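Local coordinates for tRNA-splicing ligase RtcB (Thermus thermophilus, PDB 2EPG), which probably joins RNA ends bearing a 2',3'-cyclic phosphate or 3'-phosphate to 5'-hydroxyl RNA ends, using GTP and manganese, at residues 164-167 and 168-172; 235-238 and 239-242; 172-175 and 176-179. All coordinates share one frame; numbering follows the deposited sequence.

Contact 1: 164-167 and 168-172; sequences AGWL and VKRGY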
ATOM      1  N   ALA A 164      -0.504 -13.807  -6.028  1.00 27.55           N
ATOM      2  CA  ALA A 164      -1.753 -14.273  -5.435  1.00 26.85           C
ATOM      3  C   ALA A 164      -2.478 -15.304  -6.281  1.00 25.91           C
ATOM      4  O   ALA A 164      -3.118 -16.202  -5.744  1.00 25.54           O
ATOM      5  CB  ALA A 164      -2.685 -13.081  -5.153  1.00 26.50           C
ATOM      6  N   GLY A 165      -2.384 -15.163  -7.599  1.00 25.08           N
ATOM      7  CA  GLY A 165      -3.035 -16.100  -8.498  1.00 24.88           C
ATOM      8  C   GLY A 165      -2.646 -17.557  -8.275  1.00 26.03           C
ATOM      9  O   GLY A 165      -3.471 -18.432  -8.494  1.00 26.17           O
ATOM     10  N   TRP A 166      -1.406 -17.825  -7.854  1.00 26.68           N
ATOM     11  CA  TRP A 166      -0.960 -19.207  -7.613  1.00 28.12           C
ATOM     12  C   TRP A 166      -1.866 -19.844  -6.572  1.00 28.63           C
ATOM     13  O   TRP A 166      -2.337 -20.964  -6.750  1.00 29.08           O
ATOM     14  CB  TRP A 166       0.487 -19.243  -7.088  1.00 28.84           C
ATOM     15  CG  TRP A 166       1.127 -20.634  -7.059  1.00 32.15           C
ATOM     16  CD1 TRP A 166       1.927 -21.191  -8.021  1.00 32.44           C
ATOM     17  CD2 TRP A 166       1.027 -21.619  -6.008  1.00 31.52           C
ATOM     18  NE1 TRP A 166       2.330 -22.450  -7.637  1.00 33.87           N
ATOM     19  CE2 TRP A 166       1.791 -22.737  -6.407  1.00 33.23           C
ATOM     20  CE3 TRP A 166       0.365 -21.660  -4.773  1.00 32.26           C
ATOM     21  CZ2 TRP A 166       1.914 -23.888  -5.615  1.00 34.75           C
ATOM     22  CZ3 TRP A 166       0.483 -22.803  -3.981  1.00 34.07           C
ATOM     23  CH2 TRP A 166       1.255 -23.905  -4.409  1.00 34.03           C
ATOM     24  N   LEU A 167      -2.106 -19.115  -5.484  1.00 27.63           N
ATOM     25  CA  LEU A 167      -2.953 -19.589  -4.399  1.00 28.41           C
ATOM     26  C   LEU A 167      -4.415 -19.740  -4.816  1.00 29.90           C
ATOM     27  O   LEU A 167      -5.071 -20.702  -4.433  1.00 30.30           O
ATOM     28  CB  LEU A 167      -2.864 -18.634  -3.212  1.00 26.25           C
ATOM     29  CG  LEU A 167      -1.563 -18.622  -2.400  1.00 26.57           C
ATOM     30  CD1 LEU A 167      -1.604 -17.476  -1.381  1.00 22.82           C
ATOM     31  CD2 LEU A 167      -1.407 -19.953  -1.686  1.00 23.25           C
ATOM     32  N   VAL A 168      -4.928 -18.785  -5.586  1.00 28.79           N
ATOM     33  CA  VAL A 168      -6.313 -18.854  -6.029  1.00 30.74           C
ATOM     34  C   VAL A 168      -6.547 -20.094  -6.895  1.00 31.18           C
ATOM     35  O   VAL A 168      -7.553 -20.782  -6.740  1.00 31.17           O
ATOM     36  CB  VAL A 168      -6.699 -17.604  -6.856  1.00 30.00           C
ATOM     37  CG1 VAL A 168      -8.086 -17.793  -7.471  1.00 26.54           C
ATOM     38  CG2 VAL A 168      -6.660 -16.383  -5.963  1.00 27.02           C
ATOM     39  N   LYS A 169      -5.627 -20.353  -7.822  1.00 32.93           N
ATOM     40  CA  LYS A 169      -5.731 -21.511  -8.705  1.00 33.77           C
ATOM     41  C   LYS A 169      -5.661 -22.834  -7.947  1.00 34.11           C
ATOM     42  O   LYS A 169      -6.050 -23.857  -8.485  1.00 35.15           O
ATOM     43  CB  LYS A 169      -4.640 -21.456  -9.779  1.00 33.94           C
ATOM     44  CG  LYS A 169      -4.848 -20.322 -10.773  1.00 37.06           C
ATOM     45  CD  LYS A 169      -3.594 -20.000 -11.580  1.00 37.06           C
ATOM     46  CE  LYS A 169      -3.108 -21.193 -12.378  1.00 35.13           C
ATOM     47  NZ  LYS A 169      -1.990 -20.788 -13.261  1.00 35.42           N
ATOM     48  N   ARG A 170      -5.177 -22.823  -6.703  1.00 35.55           N
ATOM     49  CA  ARG A 170      -5.121 -24.058  -5.912  1.00 35.25           C
ATOM     50  C   ARG A 170      -6.212 -24.104  -4.855  1.00 35.09           C
ATOM     51  O   ARG A 170      -6.125 -24.868  -3.904  1.00 33.00           O
ATOM     52  CB  ARG A 170      -3.764 -24.247  -5.221  1.00 34.39           C
ATOM     53  CG  ARG A 170      -2.699 -24.963  -6.056  1.00 36.39           C
ATOM     54  CD  ARG A 170      -2.089 -24.043  -7.065  1.00 36.40           C
ATOM     55  NE  ARG A 170      -1.146 -24.690  -7.973  1.00 37.51           N
ATOM     56  CZ  ARG A 170      -0.571 -24.053  -8.987  1.00 37.39           C
ATOM     57  NH1 ARG A 170       0.274 -24.677  -9.787  1.00 35.17           N
ATOM     58  NH2 ARG A 170      -0.848 -22.769  -9.204  1.00 37.81           N
ATOM     59  N   GLY A 171      -7.229 -23.266  -5.002  1.00 34.96           N
ATOM     60  CA  GLY A 171      -8.327 -23.294  -4.048  1.00 33.66           C
ATOM     61  C   GLY A 171      -8.312 -22.326  -2.883  1.00 32.06           C
ATOM     62  O   GLY A 171      -9.264 -22.284  -2.120  1.00 33.36           O
ATOM     63  N   TYR A 172      -7.260 -21.535  -2.727  1.00 32.15           N
ATOM     64  CA  TYR A 172      -7.212 -20.602  -1.596  1.00 33.09           C
ATOM     65  C   TYR A 172      -7.813 -19.239  -1.957  1.00 33.05           C
ATOM     66  O   TYR A 172      -7.175 -18.198  -1.780  1.00 31.96           O
ATOM     67  CB  TYR A 172      -5.766 -20.430  -1.128  1.00 33.64           C
ATOM     68  CG  TYR A 172      -5.141 -21.705  -0.633  1.00 36.23           C
ATOM     69  CD1 TYR A 172      -5.320 -22.122   0.683  1.00 36.98           C
ATOM     70  CD2 TYR A 172      -4.379 -22.504  -1.487  1.00 36.64           C
ATOM     71  CE1 TYR A 172      -4.749 -23.306   1.145  1.00 39.83           C
ATOM     72  CE2 TYR A 172      -3.808 -23.689  -1.041  1.00 38.44           C
ATOM     73  CZ  TYR A 172      -3.996 -24.081   0.274  1.00 39.84           C
ATOM     74  OH  TYR A 172      -3.433 -25.247   0.724  1.00 43.14           O
TER
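Arg170 lays its guanidinium flat over one face of the Trp166 indole, the planes only 12° apart, with Arg170 CZ 3.8 Å from the centroid of the five-membered ring: a cation-pi stack. Farther back along the same side chain, Arg170 CD sits 3.9 Å from the centroid of the six-membered ring, almost on its normal, a CH-pi contact. Two torsions bring this about: Trp166 CG is anti to its backbone N (chi1 -169°), and the arginine chain bends at chi2 (78°). Arg170 NH2 also makes a weak bond to Trp166 O.

The backbone beneath is a helix end. Lys169 N bonds to Gly165 O at 3.0 Å, while Leu167 O accepts Tyr172 N at 2.9 Å and Arg170 N at 3.1 Å, from opposite faces of its carbonyl plane. With Gly171 N to Val168 O and positive phi at Gly171, this Schellman motif closes the helix; the Arg170-Trp166 stack lies beside its last turn. Leu167 CD2 meets Tyr172 CD2 at 3.9 Å.

Farther out, Glu158 OE1 accepts a hydrogen bond from Trp166 NE1, which probably helps hold the ring's rotation. Its carboxylate would probably add to the indole's attraction for the cation.

Contact 2: 235-238 and 239-242; sequences GLFK and GQVT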
ATOM      1  N   GLY A 235     -19.662  -1.455  -5.089  1.00 29.10           N
ATOM      2  CA  GLY A 235     -20.466  -2.396  -4.327  1.00 28.67           C
ATOM      3  C   GLY A 235     -20.475  -2.097  -2.835  1.00 28.96           C
ATOM      4  O   GLY A 235     -20.450  -3.017  -2.013  1.00 29.26           O
ATOM      5  N   LEU A 236     -20.486  -0.814  -2.483  1.00 25.71           N
ATOM      6  CA  LEU A 236     -20.505  -0.395  -1.085  1.00 26.75           C
ATOM      7  C   LEU A 236     -21.859   0.219  -0.710  1.00 27.07           C
ATOM      8  O   LEU A 236     -22.489   0.883  -1.529  1.00 27.32           O
ATOM      9  CB  LEU A 236     -19.411   0.653  -0.838  1.00 25.93           C
ATOM     10  CG  LEU A 236     -17.962   0.179  -0.718  1.00 27.03           C
ATOM     11  CD1 LEU A 236     -17.008   1.385  -0.663  1.00 24.34           C
ATOM     12  CD2 LEU A 236     -17.832  -0.680   0.559  1.00 25.66           C
ATOM     13  N   PHE A 237     -22.309  -0.021   0.518  1.00 27.86           N
ATOM     14  CA  PHE A 237     -23.558   0.566   1.016  1.00 29.18           C
ATOM     15  C   PHE A 237     -23.473   0.741   2.533  1.00 29.44           C
ATOM     16  O   PHE A 237     -22.782  -0.008   3.218  1.00 29.78           O
ATOM     17  CB  PHE A 237     -24.792  -0.274   0.615  1.00 28.29           C
ATOM     18  CG  PHE A 237     -24.830  -1.655   1.210  1.00 28.93           C
ATOM     19  CD1 PHE A 237     -25.469  -1.887   2.426  1.00 29.53           C
ATOM     20  CD2 PHE A 237     -24.270  -2.731   0.530  1.00 28.04           C
ATOM     21  CE1 PHE A 237     -25.558  -3.174   2.958  1.00 29.81           C
ATOM     22  CE2 PHE A 237     -24.351  -4.024   1.050  1.00 29.66           C
ATOM     23  CZ  PHE A 237     -24.997  -4.245   2.268  1.00 30.23           C
ATOM     24  N   LYS A 238     -24.167   1.746   3.052  1.00 28.44           N
ATOM     25  CA  LYS A 238     -24.131   2.038   4.478  1.00 28.64           C
ATOM     26  C   LYS A 238     -24.668   0.863   5.286  1.00 29.74           C
ATOM     27  O   LYS A 238     -25.656   0.228   4.906  1.00 28.00           O
ATOM     28  CB  LYS A 238     -24.931   3.316   4.759  1.00 31.42           C
ATOM     29  CG  LYS A 238     -24.904   3.775   6.214  1.00 34.00           C
ATOM     30  CD  LYS A 238     -25.482   5.171   6.329  1.00 36.86           C
ATOM     31  CE  LYS A 238     -25.651   5.586   7.772  1.00 38.82           C
ATOM     32  NZ  LYS A 238     -26.145   6.981   7.840  1.00 42.27           N
ATOM     33  N   GLY A 239     -23.988   0.556   6.385  1.00 27.88           N
ATOM     34  CA  GLY A 239     -24.399  -0.559   7.212  1.00 28.34           C
ATOM     35  C   GLY A 239     -23.757  -1.852   6.755  1.00 29.34           C
ATOM     36  O   GLY A 239     -23.801  -2.863   7.447  1.00 30.84           O
ATOM     37  N   GLN A 240     -23.136  -1.826   5.587  1.00 30.29           N
ATOM     38  CA  GLN A 240     -22.494  -3.023   5.060  1.00 30.96           C
ATOM     39  C   GLN A 240     -21.238  -3.439   5.843  1.00 31.06           C
ATOM     40  O   GLN A 240     -20.429  -2.596   6.251  1.00 33.83           O
ATOM     41  CB  GLN A 240     -22.147  -2.804   3.591  1.00 29.67           C
ATOM     42  CG  GLN A 240     -21.359  -3.929   2.959  1.00 27.41           C
ATOM     43  CD  GLN A 240     -20.807  -3.501   1.632  1.00 25.14           C
ATOM     44  OE1 GLN A 240     -20.573  -2.312   1.415  1.00 26.13           O
ATOM     45  NE2 GLN A 240     -20.585  -4.456   0.734  1.00 25.19           N
ATOM     46  N   VAL A 241     -21.086  -4.744   6.054  1.00 28.98           N
ATOM     47  CA  VAL A 241     -19.937  -5.297   6.782  1.00 27.28           C
ATOM     48  C   VAL A 241     -18.720  -5.471   5.849  1.00 27.77           C
ATOM     49  O   VAL A 241     -18.841  -6.011   4.748  1.00 27.78           O
ATOM     50  CB  VAL A 241     -20.292  -6.687   7.406  1.00 25.98           C
ATOM     51  CG1 VAL A 241     -19.044  -7.349   7.975  1.00 26.34           C
ATOM     52  CG2 VAL A 241     -21.308  -6.521   8.519  1.00 24.88           C
ATOM     53  N   THR A 242     -17.554  -4.991   6.275  1.00 27.97           N
ATOM     54  CA  THR A 242     -16.342  -5.157   5.473  1.00 27.07           C
ATOM     55  C   THR A 242     -15.225  -5.685   6.368  1.00 26.52           C
ATOM     56  O   THR A 242     -15.334  -5.674   7.599  1.00 25.34           O
ATOM     57  CB  THR A 242     -15.868  -3.819   4.817  1.00 26.70           C
ATOM     58  OG1 THR A 242     -15.501  -2.885   5.835  1.00 27.29           O
ATOM     59  CG2 THR A 242     -16.977  -3.203   3.958  1.00 25.02           C
TER
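In the loop between helix 228-234 and strand 240-247, Gly235 ends the helix in a Schellman motif and a type II beta turn runs from Phe237 to Gln240, whose side chain folds back across the turn to the chain that leaves the helix. Gln240 CG is anti to the backbone N and the rest of the chain is extended, which carries the amide back as far as Gly235. There Gln240 NE2 donates to Gly235 O at 3.1 Å, in the carbonyl plane. The other end of the amide is an acceptor: Phe237 N reaches Gln240 OE1 at 3.0 Å, from well above the carbonyl plane rather than along a lone pair. One side chain thus binds a backbone acceptor and a backbone donor two residues apart. Leu236 CD2 packs against the same oxygen, 3.3 Å from Gln240 OE1.

The phenyl ring of Phe237 covers this side chain. Gln240 CB stands over the middle of the ring, 3.3 Å from its centroid and 7° off the normal, a CH-pi contact. Farther along, the amide and ring planes lie 17° apart and stack, with Gln240 CD 3.6 Å from Phe237 CE2. Phe237 CG lies between its backbone N and carbonyl carbon (chi1 64°), which swings the ring over Gln240. Positive phi at Gly239 suits the third position of the turn.

Beyond the turn, Gln240 NE2 also bonds to Ser116 O of strand 110-119, and Gln240 pairs through its backbone with Val222 of strand 216-225. Leu236 packs on Val222 and on Ala477 of strand 474-486. Thr242 bonds to Gln220 and has its side chain about 7 Å from those of Ser391 and Glu218, both predicted to bind GMP. Strand 240-247 pairs antiparallel with both 110-119 and 216-225.

Contact 3: 172-175 and 176-179; sequences YGYP and EDVR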
ATOM      1  N   TYR A 172      -7.260 -21.535  -2.727  1.00 32.15           N
ATOM      2  CA  TYR A 172      -7.212 -20.602  -1.596  1.00 33.09           C
ATOM      3  C   TYR A 172      -7.813 -19.239  -1.957  1.00 33.05           C
ATOM      4  O   TYR A 172      -7.175 -18.198  -1.780  1.00 31.96           O
ATOM      5  CB  TYR A 172      -5.766 -20.430  -1.128  1.00 33.64           C
ATOM      6  CG  TYR A 172      -5.141 -21.705  -0.633  1.00 36.23           C
ATOM      7  CD1 TYR A 172      -5.320 -22.122   0.683  1.00 36.98           C
ATOM      8  CD2 TYR A 172      -4.379 -22.504  -1.487  1.00 36.64           C
ATOM      9  CE1 TYR A 172      -4.749 -23.306   1.145  1.00 39.83           C
ATOM     10  CE2 TYR A 172      -3.808 -23.689  -1.041  1.00 38.44           C
ATOM     11  CZ  TYR A 172      -3.996 -24.081   0.274  1.00 39.84           C
ATOM     12  OH  TYR A 172      -3.433 -25.247   0.724  1.00 43.14           O
ATOM     13  N   GLY A 173      -9.041 -19.261  -2.468  1.00 33.52           N
ATOM     14  CA  GLY A 173      -9.720 -18.035  -2.851  1.00 33.45           C
ATOM     15  C   GLY A 173     -10.806 -18.317  -3.869  1.00 33.82           C
ATOM     16  O   GLY A 173     -11.068 -19.477  -4.180  1.00 33.32           O
ATOM     17  N   TYR A 174     -11.464 -17.267  -4.354  1.00 33.42           N
ATOM     18  CA  TYR A 174     -12.486 -17.418  -5.381  1.00 33.15           C
ATOM     19  C   TYR A 174     -11.773 -17.065  -6.678  1.00 33.92           C
ATOM     20  O   TYR A 174     -10.852 -16.246  -6.668  1.00 32.15           O
ATOM     21  CB  TYR A 174     -13.647 -16.442  -5.169  1.00 32.82           C
ATOM     22  CG  TYR A 174     -14.420 -16.641  -3.888  1.00 34.42           C
ATOM     23  CD1 TYR A 174     -14.459 -17.889  -3.244  1.00 31.47           C
ATOM     24  CD2 TYR A 174     -15.135 -15.586  -3.326  1.00 32.10           C
ATOM     25  CE1 TYR A 174     -15.192 -18.065  -2.075  1.00 31.73           C
ATOM     26  CE2 TYR A 174     -15.867 -15.755  -2.170  1.00 32.77           C
ATOM     27  CZ  TYR A 174     -15.896 -16.987  -1.548  1.00 32.40           C
ATOM     28  OH  TYR A 174     -16.641 -17.121  -0.404  1.00 34.46           O
ATOM     29  N   PRO A 175     -12.198 -17.663  -7.811  1.00 34.16           N
ATOM     30  CA  PRO A 175     -11.594 -17.416  -9.127  1.00 34.02           C
ATOM     31  C   PRO A 175     -11.462 -15.933  -9.461  1.00 33.26           C
ATOM     32  O   PRO A 175     -10.433 -15.489  -9.968  1.00 33.03           O
ATOM     33  CB  PRO A 175     -12.547 -18.133 -10.086  1.00 34.98           C
ATOM     34  CG  PRO A 175     -13.077 -19.260  -9.255  1.00 35.93           C
ATOM     35  CD  PRO A 175     -13.349 -18.581  -7.933  1.00 34.72           C
ATOM     36  N   GLU A 176     -12.499 -15.167  -9.149  1.00 33.28           N
ATOM     37  CA  GLU A 176     -12.499 -13.738  -9.449  1.00 34.89           C
ATOM     38  C   GLU A 176     -11.617 -12.864  -8.535  1.00 32.89           C
ATOM     39  O   GLU A 176     -11.402 -11.696  -8.836  1.00 33.06           O
ATOM     40  CB  GLU A 176     -13.937 -13.195  -9.419  1.00 37.16           C
ATOM     41  CG  GLU A 176     -14.598 -13.249  -8.029  1.00 42.37           C
ATOM     42  CD  GLU A 176     -15.661 -12.165  -7.824  1.00 46.39           C
ATOM     43  OE1 GLU A 176     -16.578 -12.051  -8.666  1.00 49.58           O
ATOM     44  OE2 GLU A 176     -15.582 -11.422  -6.818  1.00 47.46           O
ATOM     45  N   ASP A 177     -11.094 -13.415  -7.443  1.00 29.08           N
ATOM     46  CA  ASP A 177     -10.293 -12.597  -6.526  1.00 28.85           C
ATOM     47  C   ASP A 177      -9.192 -11.787  -7.193  1.00 28.58           C
ATOM     48  O   ASP A 177      -9.015 -10.613  -6.898  1.00 28.03           O
ATOM     49  CB  ASP A 177      -9.665 -13.464  -5.431  1.00 27.25           C
ATOM     50  CG  ASP A 177     -10.678 -13.950  -4.424  1.00 26.49           C
ATOM     51  OD1 ASP A 177     -10.313 -14.776  -3.573  1.00 29.70           O
ATOM     52  OD2 ASP A 177     -11.841 -13.508  -4.469  1.00 26.95           O
ATOM     53  N   VAL A 178      -8.468 -12.430  -8.102  1.00 27.74           N
ATOM     54  CA  VAL A 178      -7.345 -11.830  -8.795  1.00 29.80           C
ATOM     55  C   VAL A 178      -7.651 -10.569  -9.583  1.00 30.39           C
ATOM     56  O   VAL A 178      -6.785  -9.706  -9.705  1.00 29.65           O
ATOM     57  CB  VAL A 178      -6.682 -12.875  -9.742  1.00 31.22           C
ATOM     58  CG1 VAL A 178      -5.639 -12.206 -10.626  1.00 31.27           C
ATOM     59  CG2 VAL A 178      -6.031 -13.978  -8.907  1.00 29.40           C
ATOM     60  N   ARG A 179      -8.869 -10.481 -10.125  1.00 31.49           N
ATOM     61  CA  ARG A 179      -9.309  -9.331 -10.918  1.00 34.68           C
ATOM     62  C   ARG A 179      -9.292  -8.037 -10.125  1.00 32.26           C
ATOM     63  O   ARG A 179      -9.164  -6.956 -10.695  1.00 33.04           O
ATOM     64  CB  ARG A 179     -10.745  -9.529 -11.417  1.00 39.64           C
ATOM     65  CG  ARG A 179     -10.982 -10.738 -12.311  1.00 48.91           C
ATOM     66  CD  ARG A 179     -11.395 -10.294 -13.715  1.00 53.38           C
ATOM     67  NE  ARG A 179     -12.405  -9.232 -13.654  1.00 57.22           N
ATOM     68  CZ  ARG A 179     -12.732  -8.456 -14.681  1.00 56.40           C
ATOM     69  NH1 ARG A 179     -13.651  -7.514 -14.541  1.00 56.54           N
ATOM     70  NH2 ARG A 179     -12.138  -8.627 -15.850  1.00 58.78           N
TER
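Two hydrogen bonds join Tyr174 and Asp177 in both directions. Asp177 N donates to Tyr174 O at 2.9 Å, closing a turn whose central residues, Pro175 and Glu176, have backbone angles of type I. In return Tyr174 N donates to Asp177 OD1, also at 2.9 Å and nearly straight (162°). Neither donor lies in the plane of its acceptor group: the amide of Tyr174 meets OD1 from above the carboxylate, and that of Asp177 comes from above the carbonyl plane. With CG anti to the carbonyl carbon (chi1 -72°), the carboxylate of Asp177 turns back toward Tyr174 N.

The van der Waals contacts gather round the same carboxylate. Asp177 OD2 touches Tyr174 CB at 3.5 Å, and Asp177 OD1 lies 3.4 Å from Gly173 CA. The tyrosine ring and the carboxylate are turned 43° apart, so they do not stack.

Charged and polar partners come from helix 288-321. Arg316 forms a salt bridge with Asp177 OD1 and a cation-pi contact with the Tyr174 ring, while Gln309 bonds to OD1 as well as to Tyr172 O.

Asp177 OD1 is therefore gripped by a backbone amide, an arginine and a glutamine. Such a set of donors round a buried acid would probably favour its ionised form, and it ties Asp177, in the 3-10 segment, to helix 288-321.

How the contacts relate
Contacts 1 and 3 are neighbours, their centres 7 Å apart, and share Tyr172, where the capped end of helix 164-169 passes into the next turn. Val168 joins them by packing: Val168 CG2 lies 3.9 Å from Val178 CG2. Both rest on helix 288-321, whose Gln309 touches residues of each. Contact 2 stands apart, its centre 26 Å from that of contact 1 and 20 Å from that of contact 3, and is set among strands, with its Thr242 end near residues predicted to bind GMP. Contacts 1 and 2 are partly buried, while contact 3 is a surface contact around a buried aspartate. A cation stacks on an aromatic ring in the first, a neutral amide in the second, whereas a carboxylate organises the third.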